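DNA double-strand break repair nuclease NurA (Sulfolobus solfataricus, PDB 2YGK) degrades DNA ends as a manganese-dependent nuclease, probably working with the HerA helicase to resect the 5' strand at double-strand breaks. Local coordinates at residues A[55-60]-A[118-123]; A[76-81]-A[87-92]. All blocks are in the same frame, centred on the assembly; numbering follows the deposited sequence.

Overall arrangement
Both contacts involve the same mixed sheet, and their centres lie about 7 Å apart. Interaction 1 is core: all of its touching residues are buried, and it lays helix 104-123 on strand 54-65 through apolar side chains, with no hydrogen bond across. Interaction 2 is partly buried and polar, pairing strands 70-82 and 85-98 through seven hydrogen bonds at the edge of the sheet within this chain. It is nested inside the chain loop that interaction 1 closes. Among the bonds that link them, Ala-56 N meets Val-79 O at 2.7 Å, and Asp-123 OD2 meets Ser-78 OG at 2.5 Å, both probable hydrogen bonds.

Interaction 1. Residues A[55-60]-A[118-123]; sequences VAIDGG and SLALRD. With MN (manganese (II) ion), chain C.
Ile-57 turns CG1 away from its own carbonyl carbon (chi1 -65°), and this, with chi2 at 105°, carries CD1 over to Ala-120, 3.7 Å from its CA and close to its CB. Ile-57 CG1 lies 4.2 Å from Ala-120 N and 4.4 Å from Leu-119 CB. Val-55 has CG2 anti to its carbonyl carbon, and that methyl approaches Asp-123 O at 3.6 Å. Carbon contacts of Ile-57 with Leu-119 and Ala-120, with no hydrogen bond across, make the contact mainly apolar. The short axes run nearly antiparallel, at 156° and 8.8 Å apart. Strand alternation sends Asp-58 to the other face, where its OD1 binds manganese at 2.4 Å; Asp-133 OD2 also binds the ion. The same OD1 accepts Gly-59 N on its anti side, at 2.6 Å, so two partners restrain the carboxylate. One strand thus presents a hydrophobic seat on one face and a metal ligand on the other, consistent with an RNase H-like nuclease core. Ile-57 and Ala-120 also meet Met-132 of the adjacent strand 129-133; helix 171-193 reaches Ala-120 through Ile-189, and helix 300-309 packs against Ala-56 and Asp-58 on the opposite face.

Interaction 2. Residues A[76-81]-A[87-92]; sequences AESVIG and KTLSED
Glu-77 reaches across the hairpin to Thr-88, Ser-90 and Glu-91. Its chain is extended, CG being anti to the backbone N (chi1 -178°). CB passes 3.9 Å from Ser-90 O, and CG comes closer to that same oxygen, at 3.4 Å. CD and both carboxylate oxygens then lie against the methyl CG2 of Thr-88, OE2 at 3.1 Å from it. OE2 also meets CG of Glu-91, whose side chain runs alongside and points the same way, their carboxylate planes 66° apart. With an alanine here, the Thr-88 methyl would probably lose much of its cover on that side, Val-79 remaining, and a gap would be likely to open beside Glu-91.

Between the pairs Glu-77/Glu-91 and Val-79/Thr-88, both antiparallel and non-hydrogen-bonded, the register slips by one residue: a beta bulge in which Leu-89 and Ser-90 both face Ser-78. Ser-78 meets them with three groups. Its N donates to Ser-90 O, its O accepts an almost straight bond from Leu-89 N (178° at the hydrogen), though the donor stands above the carbonyl plane, and its OG takes Ser-90 N at 3.0 Å. Asp-123 OD2 of helix 104-123 hydrogen-bonds the hydroxyls of both serines, tying the bulge to that helix. Reciprocal backbone bonds join Ala-76 with Asp-92 and Ile-80 with Lys-87; beside the latter, Ile-80 CG2 packs on Lys-87 CG at 3.7 Å.

The Glu-77 and Glu-91 OE2 atoms are 4.3 Å apart, and Asp-308 lies near Glu-77 OE1. Lys-4 of the second subunit makes a long, weak ion pair with Glu-91 OE1. The acids thus gather like charge, which is probably unfavourable unless other partners offset it.

Interaction 1. Residues A[55-60]-A[118-123]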
# COMPACT_ATOMS: atom_id res chain seq x y z
N VAL A 55 2.59 28.73 10.02
CA VAL A 55 3.61 27.70 10.11
C VAL A 55 2.97 26.45 9.54
O VAL A 55 1.97 25.96 10.07
CB VAL A 55 4.08 27.44 11.57
CG1 VAL A 55 5.05 26.24 11.64
CG2 VAL A 55 4.72 28.67 12.16
N ALA A 56 3.54 25.90 8.48
CA ALA A 56 3.06 24.65 7.89
C ALA A 56 4.01 23.48 8.23
O ALA A 56 5.20 23.65 8.27
CB ALA A 56 2.94 24.79 6.40
N ILE A 57 3.44 22.31 8.46
CA ILE A 57 4.19 21.14 8.72
C ILE A 57 3.70 20.06 7.78
O ILE A 57 2.48 19.84 7.69
CB ILE A 57 4.02 20.63 10.17
CG1 ILE A 57 4.59 21.63 11.20
CG2 ILE A 57 4.73 19.26 10.36
CD1 ILE A 57 3.53 22.42 11.95
N ASP A 58 4.66 19.41 7.09
CA ASP A 58 4.40 18.15 6.41
C ASP A 58 5.51 17.15 6.60
O ASP A 58 6.64 17.51 7.07
CB ASP A 58 4.19 18.37 4.91
CG ASP A 58 3.28 17.32 4.29
OD1 ASP A 58 3.09 16.25 4.86
OD2 ASP A 58 2.67 17.60 3.26
N GLY A 59 5.26 15.91 6.16
CA GLY A 59 6.23 14.84 6.32
C GLY A 59 6.34 13.90 5.15
O GLY A 59 5.43 13.82 4.31
N GLY A 60 7.47 13.19 5.11
CA GLY A 60 7.80 12.27 4.03
C GLY A 60 8.46 11.06 4.62
O GLY A 60 9.08 11.16 5.68
N SER A 118 5.30 16.54 16.52
CA SER A 118 6.21 17.20 17.46
C SER A 118 6.79 18.52 16.94
O SER A 118 7.12 19.38 17.72
CB SER A 118 7.31 16.25 17.95
OG SER A 118 8.34 16.18 17.01
N LEU A 119 6.91 18.73 15.63
CA LEU A 119 7.33 20.04 15.12
C LEU A 119 6.19 21.06 15.25
O LEU A 119 6.43 22.27 15.38
CB LEU A 119 7.79 19.94 13.66
CG LEU A 119 9.11 19.21 13.40
CD1 LEU A 119 9.43 19.06 11.93
CD2 LEU A 119 10.20 19.98 14.06
N ALA A 120 4.96 20.59 15.23
CA ALA A 120 3.85 21.50 15.48
C ALA A 120 3.97 22.07 16.90
O ALA A 120 3.63 23.24 17.15
CB ALA A 120 2.52 20.77 15.28
N LEU A 121 4.45 21.27 17.84
CA LEU A 121 4.67 21.78 19.18
C LEU A 121 5.93 22.60 19.23
O LEU A 121 5.97 23.63 19.91
CB LEU A 121 4.77 20.67 20.20
CG LEU A 121 3.46 19.97 20.47
CD1 LEU A 121 3.76 18.62 21.08
CD2 LEU A 121 2.53 20.79 21.38
N ARG A 122 6.96 22.19 18.54
CA ARG A 122 8.15 23.00 18.51
C ARG A 122 7.85 24.42 18.00
O ARG A 122 8.06 25.37 18.72
CB ARG A 122 9.26 22.36 17.69
CG ARG A 122 10.63 22.94 17.98
CD ARG A 122 11.75 22.14 17.34
NE ARG A 122 12.85 23.01 16.95
CZ ARG A 122 13.89 22.64 16.19
NH1 ARG A 122 13.99 21.40 15.71
NH2 ARG A 122 14.82 23.55 15.89
N ASP A 123 7.35 24.57 16.79
CA ASP A 123 7.37 25.87 16.13
C ASP A 123 6.00 26.47 15.97
O ASP A 123 5.88 27.53 15.37
CB ASP A 123 8.03 25.79 14.75
CG ASP A 123 9.43 25.17 14.78
OD1 ASP A 123 10.28 25.59 15.61
OD2 ASP A 123 9.69 24.27 13.96
MN MN C . 1.75 14.31 4.40

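Interaction 2. Residues A[76-81]-A[87-92]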
# COMPACT_ATOMS: atom_id res chain seq x y z
N ALA A 76 10.42 15.33 8.57
CA ALA A 76 9.37 16.32 8.63
C ALA A 76 10.02 17.70 8.66
O ALA A 76 11.17 17.85 9.09
CB ALA A 76 8.46 16.08 9.84
N GLU A 77 9.28 18.68 8.17
CA GLU A 77 9.74 20.03 8.13
C GLU A 77 8.64 20.99 8.53
O GLU A 77 7.50 20.83 8.14
CB GLU A 77 10.18 20.33 6.71
CG GLU A 77 10.74 21.71 6.50
CD GLU A 77 11.33 21.86 5.13
OE1 GLU A 77 10.64 22.12 4.18
OE2 GLU A 77 12.51 21.71 4.93
N SER A 78 8.98 21.99 9.33
CA SER A 78 8.12 23.14 9.57
C SER A 78 8.59 24.28 8.65
O SER A 78 9.78 24.43 8.36
CB SER A 78 8.13 23.58 11.06
OG SER A 78 9.42 24.02 11.45
N VAL A 79 7.61 25.06 8.20
CA VAL A 79 7.83 26.13 7.26
C VAL A 79 7.00 27.34 7.71
O VAL A 79 5.78 27.22 7.91
CB VAL A 79 7.38 25.70 5.84
CG1 VAL A 79 7.21 26.90 4.96
CG2 VAL A 79 8.37 24.76 5.24
N ILE A 80 7.67 28.48 7.90
CA ILE A 80 6.98 29.74 8.20
C ILE A 80 6.76 30.56 6.92
O ILE A 80 7.70 30.81 6.17
CB ILE A 80 7.74 30.60 9.27
CG1 ILE A 80 6.81 31.68 9.84
CG2 ILE A 80 9.01 31.25 8.69
CD1 ILE A 80 7.06 32.00 11.32
N GLY A 81 5.51 30.97 6.69
CA GLY A 81 5.14 31.81 5.53
C GLY A 81 4.19 32.99 5.79
O GLY A 81 3.25 32.89 6.57
N LYS A 87 10.06 30.68 4.60
CA LYS A 87 11.35 30.02 4.89
C LYS A 87 11.16 28.85 5.84
O LYS A 87 10.28 28.89 6.69
CB LYS A 87 12.37 30.99 5.50
CG LYS A 87 12.28 31.17 7.01
CD LYS A 87 13.20 32.26 7.54
CE LYS A 87 12.67 32.81 8.90
NZ LYS A 87 13.77 33.34 9.79
N THR A 88 12.00 27.82 5.69
CA THR A 88 12.00 26.65 6.60
C THR A 88 12.48 27.04 7.98
O THR A 88 13.38 27.85 8.13
CB THR A 88 12.90 25.51 6.11
OG1 THR A 88 14.16 26.06 5.76
CG2 THR A 88 12.33 24.85 4.90
N LEU A 89 11.85 26.44 8.99
CA LEU A 89 12.15 26.71 10.36
C LEU A 89 12.97 25.58 10.90
O LEU A 89 14.12 25.76 11.20
CB LEU A 89 10.86 26.84 11.16
CG LEU A 89 10.28 28.23 11.39
CD1 LEU A 89 8.86 28.04 11.86
CD2 LEU A 89 11.13 29.00 12.41
N SER A 90 12.36 24.41 11.02
CA SER A 90 13.04 23.21 11.49
C SER A 90 12.95 22.09 10.46
O SER A 90 12.03 22.07 9.64
CB SER A 90 12.40 22.74 12.78
OG SER A 90 12.37 23.79 13.72
N GLU A 91 13.92 21.19 10.52
CA GLU A 91 13.91 19.90 9.82
C GLU A 91 14.24 18.82 10.84
O GLU A 91 15.08 18.98 11.70
CB GLU A 91 14.95 19.85 8.70
CG GLU A 91 14.80 20.90 7.60
CD GLU A 91 15.68 22.14 7.80
OE1 GLU A 91 15.71 22.74 8.91
OE2 GLU A 91 16.34 22.53 6.81
N ASP A 92 13.57 17.69 10.73
CA ASP A 92 13.64 16.66 11.73
C ASP A 92 13.40 15.37 10.97
O ASP A 92 12.38 15.23 10.29
CB ASP A 92 12.55 16.89 12.77
CG ASP A 92 12.84 16.24 14.10
OD1 ASP A 92 13.59 15.23 14.15
OD2 ASP A 92 12.31 16.75 15.11